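Local structure of alpha-L-arabinosidase (Xanthomonas axonopodis pv. citri, 6D25) at residues 37-42 and 409-414; 95-100 and 151-156; 101-106 and 199-204; 457-462 and 502-507. The protein probably hydrolyses alpha-L-arabinofuranosyl side groups of arabinoxylans, including those on doubly substituted xylose units, as a family GH51 glycoside hydrolase. One frame throughout, in Å; residues are numbered along the deposited sequence.

Contact 1: 37-42 and 409-414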
loop_
_atom_site.group_PDB
_atom_site.type_symbol
_atom_site.label_atom_id
_atom_site.label_comp_id
_atom_site.label_asym_id
_atom_site.label_seq_id
_atom_site.Cartn_x
_atom_site.Cartn_y
_atom_site.Cartn_z
ATOM N N VAL A 37 14.176 -50.675 1.233
ATOM C CA VAL A 37 15.287 -50.135 0.452
ATOM C C VAL A 37 14.962 -50.293 -1.045
ATOM O O VAL A 37 15.402 -49.516 -1.835
ATOM C CB VAL A 37 16.624 -50.803 0.814
ATOM C CG1 VAL A 37 17.788 -50.256 -0.010
ATOM C CG2 VAL A 37 16.911 -50.698 2.306
ATOM N N ASP A 38 14.132 -51.280 -1.377
ATOM C CA ASP A 38 13.697 -51.561 -2.734
ATOM C C ASP A 38 12.595 -50.603 -3.199
ATOM O O ASP A 38 12.160 -50.721 -4.332
ATOM C CB ASP A 38 13.184 -53.007 -2.845
ATOM C CG ASP A 38 12.077 -53.387 -1.855
ATOM O OD1 ASP A 38 11.891 -52.715 -0.823
ATOM O OD2 ASP A 38 11.437 -54.400 -2.089
ATOM N N GLN A 39 12.132 -49.652 -2.374
ATOM C CA GLN A 39 11.097 -48.702 -2.821
ATOM C C GLN A 39 11.561 -47.271 -2.587
ATOM O O GLN A 39 10.919 -46.508 -1.857
ATOM C CB GLN A 39 9.766 -48.977 -2.123
ATOM C CG GLN A 39 9.197 -50.369 -2.390
ATOM C CD GLN A 39 7.935 -50.604 -1.599
ATOM O OE1 GLN A 39 7.639 -49.838 -0.679
ATOM N NE2 GLN A 39 7.160 -51.574 -2.016
ATOM N N PRO A 40 12.661 -46.869 -3.202
ATOM C CA PRO A 40 13.151 -45.505 -3.037
ATOM C C PRO A 40 12.127 -44.449 -3.472
ATOM O O PRO A 40 11.454 -44.643 -4.484
ATOM C CB PRO A 40 14.406 -45.414 -3.915
ATOM C CG PRO A 40 14.196 -46.495 -4.975
ATOM C CD PRO A 40 13.499 -47.585 -4.197
ATOM N N GLY A 41 11.990 -43.368 -2.688
ATOM C CA GLY A 41 11.019 -42.317 -2.937
ATOM C C GLY A 41 11.697 -41.012 -3.310
ATOM O O GLY A 41 12.659 -41.015 -4.030
ATOM N N ALA A 42 11.159 -39.905 -2.835
ATOM C CA ALA A 42 11.557 -38.570 -3.279
ATOM C C ALA A 42 12.889 -38.163 -2.637
ATOM O O ALA A 42 13.305 -38.749 -1.598
ATOM C CB ALA A 42 10.465 -37.601 -2.878
ATOM N N HIS A 409 14.542 -40.686 0.181
ATOM C CA HIS A 409 13.629 -41.237 1.191
ATOM C C HIS A 409 13.435 -42.750 0.982
ATOM O O HIS A 409 13.194 -43.208 -0.152
ATOM C CB HIS A 409 12.279 -40.513 1.122
ATOM C CG HIS A 409 11.181 -41.202 1.864
ATOM N ND1 HIS A 409 11.106 -41.178 3.235
ATOM C CD2 HIS A 409 10.131 -41.943 1.413
ATOM C CE1 HIS A 409 10.039 -41.867 3.592
ATOM N NE2 HIS A 409 9.417 -42.358 2.505
ATOM N N LEU A 410 13.482 -43.519 2.067
ATOM C CA LEU A 410 13.097 -44.912 2.050
ATOM C C LEU A 410 11.928 -45.132 3.025
ATOM O O LEU A 410 11.956 -44.638 4.163
ATOM C CB LEU A 410 14.265 -45.806 2.463
ATOM C CG LEU A 410 15.535 -45.659 1.627
ATOM C CD1 LEU A 410 16.633 -46.516 2.214
ATOM C CD2 LEU A 410 15.328 -45.999 0.160
ATOM N N PRO A 411 10.908 -45.885 2.594
ATOM C CA PRO A 411 9.761 -46.156 3.483
ATOM C C PRO A 411 10.209 -46.964 4.690
ATOM O O PRO A 411 10.847 -48.010 4.512
ATOM C CB PRO A 411 8.751 -46.948 2.641
ATOM C CG PRO A 411 9.119 -46.513 1.199
ATOM C CD PRO A 411 10.610 -46.309 1.220
ATOM N N LEU A 412 9.895 -46.481 5.868
ATOM C CA LEU A 412 10.118 -47.206 7.131
ATOM C C LEU A 412 8.779 -47.235 7.870
ATOM O O LEU A 412 8.301 -46.194 8.266
ATOM C CB LEU A 412 11.208 -46.531 7.966
ATOM C CG LEU A 412 11.433 -47.166 9.353
ATOM C CD1 LEU A 412 12.053 -48.560 9.262
ATOM C CD2 LEU A 412 12.370 -46.315 10.190
ATOM N N GLN A 413 8.183 -48.402 8.021
ATOM C CA GLN A 413 6.915 -48.554 8.747
ATOM C C GLN A 413 7.212 -49.173 10.112
ATOM O O GLN A 413 7.860 -50.201 10.148
ATOM C CB GLN A 413 5.958 -49.481 7.974
ATOM C CG GLN A 413 4.482 -49.208 8.293
ATOM C CD GLN A 413 3.552 -50.412 8.302
ATOM O OE1 GLN A 413 3.695 -51.368 7.529
ATOM N NE2 GLN A 413 2.572 -50.370 9.199
ATOM N N LEU A 414 6.826 -48.534 11.199
ATOM C CA LEU A 414 7.058 -49.091 12.552
ATOM C C LEU A 414 5.710 -49.451 13.163
ATOM O O LEU A 414 4.817 -48.646 13.109
ATOM C CB LEU A 414 7.778 -48.074 13.442
ATOM C CG LEU A 414 9.168 -47.657 12.989
ATOM C CD1 LEU A 414 9.741 -46.632 13.903
ATOM C CD2 LEU A 414 10.094 -48.847 12.931
#
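His409 is held by the backbone of Gly41 and Ala42 through two hydrogen bonds. Gly41 N donates to His409 O at 2.8 Å. In return His409 N donates to Ala42 O at 2.9 Å, and this second bond is close to straight (171° at the hydrogen). His409 CB also lies 3.4 Å from Ala42 O. Gly41 CA lies off the edge of the imidazole, near its plane.

Further along, Pro411 presses its ring on the backbone of Gln39, with Pro411 CD 3.1 Å from Gln39 O. The side chain of Gln39 crosses this ring at about a right angle.

Apolar packing completes the contact. The first torsion of Leu410 (chi1 -57°) swings its two methyls in toward the loop, where they reach different partners. Leu410 CD2 sits 3.9 Å from Pro40 CA, while Leu410 CD1 is 4.2 Å from Val37 CG2. Val37 and Leu410 both rest on Val441 as well.

The loop 37-42 follows strand 29-36, which joins the sheet of the beta-sandwich built mostly from the C-terminal part, and connects it to strand 43-44, leading into the catalytic barrel. It therefore runs alongside strand 407-421, which pairs antiparallel with both. A backbone hydrogen bond between Arg36 and Pro411 continues that pairing on the sandwich side.

Every hydrogen bond between the two segments is made by backbone atoms, and no charged groups pair across. The attachment should thus depend little on ionisation, with side chains adding mainly apolar surface.

Contact 2: 95-100 and 151-156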
loop_
_atom_site.group_PDB
_atom_site.type_symbol
_atom_site.label_atom_id
_atom_site.label_comp_id
_atom_site.label_asym_id
_atom_site.label_seq_id
_atom_site.Cartn_x
_atom_site.Cartn_y
_atom_site.Cartn_z
ATOM N N ARG A 95 18.226 -18.067 6.607
ATOM C CA ARG A 95 17.232 -16.999 6.419
ATOM C C ARG A 95 17.596 -15.803 7.300
ATOM O O ARG A 95 17.882 -15.973 8.490
ATOM C CB ARG A 95 15.816 -17.474 6.754
ATOM C CG ARG A 95 14.811 -16.359 6.500
ATOM C CD ARG A 95 13.302 -16.582 6.426
ATOM N NE ARG A 95 12.749 -17.064 7.620
ATOM C CZ ARG A 95 11.592 -16.699 8.190
ATOM N NH1 ARG A 95 10.820 -15.678 7.780
ATOM N NH2 ARG A 95 11.249 -17.394 9.252
ATOM N N TRP A 96 17.608 -14.618 6.710
ATOM C CA TRP A 96 18.011 -13.386 7.356
ATOM C C TRP A 96 17.325 -12.214 6.656
ATOM O O TRP A 96 17.143 -12.296 5.441
ATOM C CB TRP A 96 19.546 -13.279 7.300
ATOM C CG TRP A 96 20.132 -11.964 7.692
ATOM C CD1 TRP A 96 20.583 -11.617 8.934
ATOM C CD2 TRP A 96 20.396 -10.831 6.851
ATOM N NE1 TRP A 96 21.091 -10.346 8.914
ATOM C CE2 TRP A 96 20.982 -9.839 7.665
ATOM C CE3 TRP A 96 20.179 -10.541 5.504
ATOM C CZ2 TRP A 96 21.335 -8.586 7.180
ATOM C CZ3 TRP A 96 20.557 -9.307 5.006
ATOM C CH2 TRP A 96 21.096 -8.330 5.842
ATOM N N PRO A 97 16.955 -11.122 7.339
ATOM C CA PRO A 97 17.204 -10.829 8.757
ATOM C C PRO A 97 16.001 -11.029 9.693
ATOM O O PRO A 97 16.006 -10.564 10.844
ATOM C CB PRO A 97 17.570 -9.344 8.708
ATOM C CG PRO A 97 16.648 -8.802 7.639
ATOM C CD PRO A 97 16.620 -9.909 6.617
ATOM N N GLY A 98 14.984 -11.756 9.259
ATOM C CA GLY A 98 13.862 -12.086 10.107
ATOM C C GLY A 98 12.890 -12.989 9.378
ATOM O O GLY A 98 13.222 -13.436 8.294
ATOM N N GLY A 99 11.733 -13.325 9.975
ATOM C CA GLY A 99 11.349 -12.870 11.296
ATOM C C GLY A 99 10.644 -11.533 11.271
ATOM O O GLY A 99 10.669 -10.814 10.261
ATOM N N CYS A 100 10.044 -11.185 12.418
ATOM C CA CYS A 100 9.393 -9.889 12.634
ATOM C C CYS A 100 10.319 -8.706 12.273
ATOM O O CYS A 100 9.872 -7.687 11.746
ATOM C CB CYS A 100 8.901 -9.800 14.064
ATOM S SG CYS A 100 7.558 -10.996 14.407
ATOM N N TYR A 151 18.970 -16.971 2.086
ATOM C CA TYR A 151 17.553 -16.855 2.009
ATOM C C TYR A 151 17.193 -15.476 2.591
ATOM O O TYR A 151 17.192 -15.288 3.807
ATOM C CB TYR A 151 16.934 -18.049 2.732
ATOM C CG TYR A 151 15.428 -18.074 2.880
ATOM C CD1 TYR A 151 14.602 -17.113 2.335
ATOM C CD2 TYR A 151 14.840 -19.135 3.554
ATOM C CE1 TYR A 151 13.227 -17.197 2.491
ATOM C CE2 TYR A 151 13.460 -19.228 3.710
ATOM C CZ TYR A 151 12.647 -18.256 3.180
ATOM O OH TYR A 151 11.299 -18.327 3.358
ATOM N N ILE A 152 16.943 -14.501 1.727
ATOM C CA ILE A 152 16.757 -13.118 2.143
ATOM C C ILE A 152 15.284 -12.893 2.436
ATOM O O ILE A 152 14.464 -13.223 1.601
ATOM C CB ILE A 152 17.243 -12.151 1.044
ATOM C CG1 ILE A 152 18.744 -12.277 0.813
ATOM C CG2 ILE A 152 16.832 -10.701 1.360
ATOM C CD1 ILE A 152 19.572 -11.838 1.992
ATOM N N ALA A 153 14.976 -12.278 3.571
ATOM C CA ALA A 153 13.600 -11.929 3.974
ATOM C C ALA A 153 13.365 -10.450 3.680
ATOM O O ALA A 153 13.979 -9.586 4.308
ATOM C CB ALA A 153 13.364 -12.245 5.423
ATOM N N GLY A 154 12.499 -10.181 2.700
ATOM C CA GLY A 154 12.221 -8.801 2.266
ATOM C C GLY A 154 11.066 -8.148 3.019
ATOM O O GLY A 154 10.159 -8.813 3.587
ATOM N N ASN A 155 11.105 -6.823 3.057
ATOM C CA ASN A 155 10.153 -5.979 3.777
ATOM C C ASN A 155 8.969 -5.656 2.850
ATOM O O ASN A 155 9.097 -4.899 1.871
ATOM C CB ASN A 155 10.833 -4.688 4.245
ATOM C CG ASN A 155 9.931 -3.765 5.053
ATOM O OD1 ASN A 155 8.715 -3.848 4.948
ATOM N ND2 ASN A 155 10.501 -2.852 5.837
ATOM N N VAL A 156 7.811 -6.217 3.204
ATOM C CA VAL A 156 6.564 -5.920 2.587
ATOM C C VAL A 156 5.677 -5.060 3.501
ATOM O O VAL A 156 5.004 -4.145 3.012
ATOM C CB VAL A 156 5.892 -7.243 2.183
ATOM C CG1 VAL A 156 4.438 -7.072 1.905
ATOM C CG2 VAL A 156 6.607 -7.845 0.990
#
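Arg95 lies along the ring of Tyr151, both side chains pointing the same way. Arg95 CB starts at the near rim, 3.7 Å from Tyr151 CD2. Arg95 CG continues the course beside Tyr151 O, 3.8 Å away. Arg95 CD then sits over the ring face in a CH-pi contact, 3.8 Å from the Tyr151 centroid and only 16° off the normal. A bend at chi3 (62°) follows, and the guanidinium plane is inclined 31° to the ring. Its NH2 forms a salt bridge with Glu324, and Phe52 adds a cation-pi contact.

The backbones pair in parallel. Trp96 N donates to Tyr151 O at 3.0 Å, and Ala153 N donates to Trp96 O at 2.9 Å. On the other side of the sheet, the Trp96 indole meets Ile152 with its edge: Trp96 CE3 is 3.8 Å from Ile152 CD1. Its NE1 is hydrogen-bonded to His55.

Beyond the strand come two cis peptides, before Pro97 and before Gly99. The turn brings Gly98 O to 3.1 Å from Ala153 CB.

Strands 93-96 and 149-154 are neighbours in the parallel eight-stranded barrel of the TIM type. Arg95 and Tyr151 face its interior, where both touch Asn370 of strand 366-371. Trp96 and Ile152 face outward and pack on Trp167 of helix 161-172, while strand 196-199 borders 149-154 on its far side.

Contact 3: 101-106 and 199-204; sequences FADEYH and VGNELW
Asp103 and Asn201 make both hydrogen bonds of this contact, and both end on one oxygen. Asn201 N reaches Asp103 OD1 at 2.9 Å, on the syn side and near the carboxylate plane, though the bond is bent (136° at the hydrogen). Asn201 ND2 reaches the same Asp103 OD1 at 3.0 Å. This donor comes from above the carboxylate, 43° out of its plane, while the oxygen lies nearly in the amide plane of Asn201. One residue thus clasps one oxygen with its backbone and its side chain. The torsions of Asn201 make this possible: chi1 sets the amide beside the backbone N, and chi2 (-84°) turns ND2 to the same oxygen.

Packing is slight. Ala102 CB touches the amide, 3.4 Å from Asn201 ND2. Leu203 CD2 only approaches Asp103 OD1, at 4.5 Å.

The two loops follow barrel strands 93-96 and 196-199. Asn201-Glu202, after the fourth barrel strand, is consistent with the Asn-Glu pair of clan GH-A, so Glu202 is probably the acid/base. Glu104, in the first loop, bridges to Lys227 of the second subunit.

Asn201 OD1 takes a weak hydrogen bond from Arg95. With ND2 given to Asp103, the amide has a donor side and an acceptor side that are both defined. It is therefore unlikely to turn over. Asp103 is buried and appears to act as a second-shell residue holding Asn201, next to Glu202.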
loop_
_atom_site.group_PDB
_atom_site.type_symbol
_atom_site.label_atom_id
_atom_site.label_comp_id
_atom_site.label_asym_id
_atom_site.label_seq_id
_atom_site.Cartn_x
_atom_site.Cartn_y
_atom_site.Cartn_z
ATOM N N PHE A 101 11.591 -8.809 12.605
ATOM C CA PHE A 101 12.541 -7.725 12.275
ATOM C C PHE A 101 12.529 -7.393 10.776
ATOM O O PHE A 101 12.657 -6.213 10.411
ATOM C CB PHE A 101 13.935 -8.123 12.722
ATOM C CG PHE A 101 15.029 -7.122 12.467
ATOM C CD1 PHE A 101 15.371 -6.198 13.445
ATOM C CD2 PHE A 101 15.765 -7.168 11.289
ATOM C CE1 PHE A 101 16.402 -5.301 13.210
ATOM C CE2 PHE A 101 16.805 -6.276 11.075
ATOM C CZ PHE A 101 17.101 -5.332 12.039
ATOM N N ALA A 102 12.321 -8.384 9.909
ATOM C CA ALA A 102 12.450 -8.162 8.468
ATOM C C ALA A 102 11.332 -7.266 7.931
ATOM O O ALA A 102 11.545 -6.586 6.913
ATOM C CB ALA A 102 12.487 -9.470 7.709
ATOM N N ASP A 103 10.166 -7.298 8.592
ATOM C CA ASP A 103 9.015 -6.531 8.134
ATOM C C ASP A 103 9.151 -5.041 8.493
ATOM O O ASP A 103 8.295 -4.235 8.093
ATOM C CB ASP A 103 7.730 -7.154 8.707
ATOM C CG ASP A 103 7.573 -8.677 8.433
ATOM O OD1 ASP A 103 7.769 -9.064 7.207
ATOM O OD2 ASP A 103 7.264 -9.487 9.474
ATOM N N GLU A 104 10.165 -4.645 9.240
ATOM C CA GLU A 104 10.438 -3.259 9.539
ATOM C C GLU A 104 11.864 -2.859 9.098
ATOM O O GLU A 104 12.279 -1.749 9.347
ATOM C CB GLU A 104 10.373 -2.995 11.045
ATOM C CG GLU A 104 8.995 -3.056 11.639
ATOM C CD GLU A 104 8.932 -2.639 13.111
ATOM O OE1 GLU A 104 9.963 -2.709 13.852
ATOM O OE2 GLU A 104 7.848 -2.251 13.527
ATOM N N TYR A 105 12.600 -3.733 8.457
ATOM C CA TYR A 105 13.997 -3.447 8.085
ATOM C C TYR A 105 14.068 -2.668 6.768
ATOM O O TYR A 105 13.331 -2.974 5.843
ATOM C CB TYR A 105 14.744 -4.761 7.919
ATOM C CG TYR A 105 16.214 -4.661 7.598
ATOM C CD1 TYR A 105 17.102 -4.081 8.493
ATOM C CD2 TYR A 105 16.740 -5.216 6.440
ATOM C CE1 TYR A 105 18.458 -4.022 8.226
ATOM C CE2 TYR A 105 18.098 -5.196 6.186
ATOM C CZ TYR A 105 18.960 -4.611 7.082
ATOM O OH TYR A 105 20.305 -4.589 6.822
ATOM N N HIS A 106 14.975 -1.695 6.721
ATOM C CA HIS A 106 15.253 -0.910 5.524
ATOM C C HIS A 106 16.691 -1.218 5.119
ATOM O O HIS A 106 17.631 -0.767 5.828
ATOM C CB HIS A 106 14.954 0.567 5.784
ATOM C CG HIS A 106 13.522 0.734 6.160
ATOM N ND1 HIS A 106 12.525 0.638 5.213
ATOM C CD2 HIS A 106 12.896 0.825 7.349
ATOM C CE1 HIS A 106 11.346 0.648 5.795
ATOM N NE2 HIS A 106 11.530 0.796 7.106
ATOM N N VAL A 199 8.908 -12.901 0.462
ATOM C CA VAL A 199 8.115 -11.709 0.152
ATOM C C VAL A 199 7.119 -11.472 1.279
ATOM O O VAL A 199 5.904 -11.680 1.120
ATOM C CB VAL A 199 7.468 -11.803 -1.231
ATOM C CG1 VAL A 199 6.821 -10.498 -1.624
ATOM C CG2 VAL A 199 8.480 -12.192 -2.290
ATOM N N GLY A 200 7.668 -11.013 2.402
ATOM C CA GLY A 200 6.895 -10.749 3.634
ATOM C C GLY A 200 6.993 -11.885 4.612
ATOM O O GLY A 200 7.154 -13.032 4.215
ATOM N N ASN A 201 6.930 -11.556 5.895
ATOM C CA ASN A 201 7.112 -12.518 7.010
ATOM C C ASN A 201 5.941 -12.333 8.006
ATOM O O ASN A 201 5.605 -11.265 8.393
ATOM C CB ASN A 201 8.474 -12.301 7.662
ATOM C CG ASN A 201 9.613 -12.178 6.654
ATOM O OD1 ASN A 201 10.159 -13.219 6.206
ATOM N ND2 ASN A 201 9.867 -10.949 6.138
ATOM N N GLU A 202 5.227 -13.364 8.347
ATOM C CA GLU A 202 4.202 -13.276 9.419
ATOM C C GLU A 202 3.234 -12.098 9.122
ATOM O O GLU A 202 2.934 -11.271 9.988
ATOM C CB GLU A 202 4.862 -13.179 10.816
ATOM C CG GLU A 202 5.660 -14.431 11.281
ATOM C CD GLU A 202 5.681 -14.778 12.796
ATOM O OE1 GLU A 202 5.212 -13.934 13.624
ATOM O OE2 GLU A 202 6.154 -15.948 13.186
ATOM N N LEU A 203 2.676 -12.037 7.910
ATOM C CA LEU A 203 1.827 -10.891 7.525
ATOM C C LEU A 203 0.514 -10.898 8.317
ATOM O O LEU A 203 -0.115 -9.853 8.419
ATOM C CB LEU A 203 1.571 -10.927 6.013
ATOM C CG LEU A 203 2.802 -10.681 5.126
ATOM C CD1 LEU A 203 2.415 -10.438 3.692
ATOM C CD2 LEU A 203 3.626 -9.518 5.603
ATOM N N TRP A 204 0.107 -12.047 8.852
ATOM C CA TRP A 204 -1.089 -12.164 9.705
ATOM C C TRP A 204 -0.831 -11.524 11.075
ATOM O O TRP A 204 -1.780 -11.324 11.809
ATOM C CB TRP A 204 -1.575 -13.617 9.881
ATOM C CG TRP A 204 -0.474 -14.616 9.841
ATOM C CD1 TRP A 204 -0.086 -15.361 8.765
ATOM C CD2 TRP A 204 0.449 -14.923 10.902
ATOM N NE1 TRP A 204 1.037 -16.075 9.077
ATOM C CE2 TRP A 204 1.380 -15.830 10.383
ATOM C CE3 TRP A 204 0.548 -14.543 12.247
ATOM C CZ2 TRP A 204 2.415 -16.351 11.155
ATOM C CZ3 TRP A 204 1.591 -15.018 13.003
ATOM C CH2 TRP A 204 2.506 -15.914 12.462
#

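Contact 4: 457-462 and 502-507; sequences SVQVEG and GKTVNV
Ser457 opens the contact beside Thr504, with Ser457 OG 3.5 Å from Thr504 CG2. It forms a non-hydrogen-bonded pair with Asn506. Val458 is next, in a hydrogen-bonded pair with Val505. Val458 N donates to Val505 O at 2.9 Å, almost straight (175° at the hydrogen). Val505 N answers to Val458 O at 2.8 Å. Both valines turn to the face away from Ser457 and Thr504, and their CB atoms are 4.5 Å apart.

Strands 454-461 and 504-509 run antiparallel here, their axes at 159° in these segments. They belong to the beta-sandwich of the C-terminal domain, and strand 29-36 flanks 454-461 on its other side. The valine face is buried, with Leu465 packing on Val460 and Val505.

Gln459 returns to the face of Thr504. A bend at chi2 (79°) carries its amide over Lys503, where Gln459 NE2 lies 3.7 Å from Lys503 CE. The same nitrogen donates to Glu461 OE2. Val460 N bonds to Lys503 O at 2.8 Å, and Val460 CG2 meets Val505 CG2 at 3.8 Å. Glu461 closes the strand with a salt bridge from Glu461 OE1 to Lys503 NZ, 3.2 Å long, the nitrogen approaching on the syn side of the carboxylate.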
loop_
_atom_site.group_PDB
_atom_site.type_symbol
_atom_site.label_atom_id
_atom_site.label_comp_id
_atom_site.label_asym_id
_atom_site.label_seq_id
_atom_site.Cartn_x
_atom_site.Cartn_y
_atom_site.Cartn_z
ATOM N N SER A 457 12.917 -54.324 16.043
ATOM C CA SER A 457 13.272 -55.357 15.097
ATOM C C SER A 457 12.771 -54.952 13.701
ATOM O O SER A 457 11.575 -54.860 13.478
ATOM C CB SER A 457 12.691 -56.659 15.552
ATOM O OG SER A 457 12.960 -57.668 14.606
ATOM N N VAL A 458 13.713 -54.614 12.822
ATOM C CA VAL A 458 13.389 -54.079 11.495
ATOM C C VAL A 458 13.770 -55.118 10.434
ATOM O O VAL A 458 14.949 -55.472 10.268
ATOM C CB VAL A 458 14.132 -52.768 11.226
ATOM C CG1 VAL A 458 13.766 -52.210 9.867
ATOM C CG2 VAL A 458 13.906 -51.749 12.329
ATOM N N GLN A 459 12.747 -55.554 9.718
ATOM C CA GLN A 459 12.882 -56.399 8.532
ATOM C C GLN A 459 13.312 -55.494 7.354
ATOM O O GLN A 459 12.606 -54.551 7.018
ATOM C CB GLN A 459 11.526 -57.061 8.298
ATOM C CG GLN A 459 11.437 -57.896 7.035
ATOM C CD GLN A 459 12.067 -59.257 7.210
ATOM O OE1 GLN A 459 12.272 -59.744 8.330
ATOM N NE2 GLN A 459 12.369 -59.864 6.078
ATOM N N VAL A 460 14.446 -55.795 6.736
ATOM C CA VAL A 460 14.997 -54.976 5.667
ATOM C C VAL A 460 14.763 -55.701 4.338
ATOM O O VAL A 460 15.213 -56.813 4.170
ATOM C CB VAL A 460 16.491 -54.674 5.880
ATOM C CG1 VAL A 460 17.080 -53.864 4.713
ATOM C CG2 VAL A 460 16.735 -53.975 7.203
ATOM N N GLU A 461 14.074 -55.049 3.409
ATOM C CA GLU A 461 13.875 -55.560 2.053
ATOM C C GLU A 461 14.765 -54.778 1.075
ATOM O O GLU A 461 14.858 -53.549 1.187
ATOM C CB GLU A 461 12.413 -55.409 1.647
ATOM C CG GLU A 461 11.450 -56.213 2.514
ATOM C CD GLU A 461 11.647 -57.730 2.500
ATOM O OE1 GLU A 461 12.180 -58.240 1.486
ATOM O OE2 GLU A 461 11.317 -58.383 3.517
ATOM N N GLY A 462 15.396 -55.499 0.144
ATOM C CA GLY A 462 16.092 -54.899 -0.969
ATOM C C GLY A 462 17.531 -54.524 -0.662
ATOM O O GLY A 462 18.131 -53.724 -1.375
ATOM N N GLY A 502 20.550 -62.021 9.184
ATOM C CA GLY A 502 19.759 -62.308 8.026
ATOM C C GLY A 502 19.292 -61.020 7.402
ATOM O O GLY A 502 20.113 -60.173 7.071
ATOM N N LYS A 503 17.980 -60.854 7.287
ATOM C CA LYS A 503 17.404 -59.638 6.766
ATOM C C LYS A 503 16.904 -58.715 7.901
ATOM O O LYS A 503 16.191 -57.809 7.622
ATOM C CB LYS A 503 16.293 -60.006 5.788
ATOM C CG LYS A 503 16.821 -60.709 4.526
ATOM C CD LYS A 503 15.761 -61.289 3.647
ATOM C CE LYS A 503 14.716 -60.262 3.271
ATOM N NZ LYS A 503 13.595 -60.877 2.527
ATOM N N THR A 504 17.310 -58.933 9.145
ATOM C CA THR A 504 16.794 -58.167 10.277
ATOM C C THR A 504 17.892 -57.263 10.865
ATOM O O THR A 504 19.037 -57.721 11.065
ATOM C CB THR A 504 16.274 -59.124 11.360
ATOM O OG1 THR A 504 15.275 -59.932 10.758
ATOM C CG2 THR A 504 15.671 -58.450 12.571
ATOM N N VAL A 505 17.514 -56.010 11.162
ATOM C CA VAL A 505 18.297 -55.177 12.046
ATOM C C VAL A 505 17.620 -55.157 13.426
ATOM O O VAL A 505 16.465 -54.771 13.552
ATOM C CB VAL A 505 18.469 -53.744 11.498
ATOM C CG1 VAL A 505 19.275 -52.880 12.444
ATOM C CG2 VAL A 505 19.189 -53.740 10.159
ATOM N N ASN A 506 18.330 -55.600 14.448
ATOM C CA ASN A 506 17.785 -55.636 15.816
ATOM C C ASN A 506 18.482 -54.529 16.606
ATOM O O ASN A 506 19.711 -54.437 16.577
ATOM C CB ASN A 506 17.998 -57.010 16.483
ATOM C CG ASN A 506 17.528 -57.090 17.932
ATOM O OD1 ASN A 506 16.330 -57.312 18.167
ATOM N ND2 ASN A 506 18.455 -57.000 18.903
ATOM N N VAL A 507 17.695 -53.715 17.302
ATOM C CA VAL A 507 18.228 -52.563 18.014
ATOM C C VAL A 507 17.739 -52.602 19.471
ATOM O O VAL A 507 16.542 -52.600 19.722
ATOM C CB VAL A 507 17.783 -51.262 17.343
ATOM C CG1 VAL A 507 18.455 -50.054 17.993
ATOM C CG2 VAL A 507 18.040 -51.253 15.848
#

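Overall arrangement
The contacts form two groups on opposite sides of the chain's centre. Contacts 2 and 3 lie in the barrel, with centres about 6 Å apart. Their segments alternate along the chain, and Asn155 probably bonds to Tyr105 O. Bound glycerol, probably from the crystallisation liquor, is hydrogen-bonded to Cys100 N of contact 2 and weakly to Glu202 of contact 3, consistent with a pocket at the barrel mouth. Contacts 1 and 4 share the sandwich sheet. Their centres are about 13 Å apart, and Val37 packs on Glu461. The sandwich contacts are remote from this pocket: contact 1 lies about 38 Å from contact 3, and contact 4 about 48 Å, centre to centre. Contact 1 closes a chain loop that encloses contacts 2 and 3.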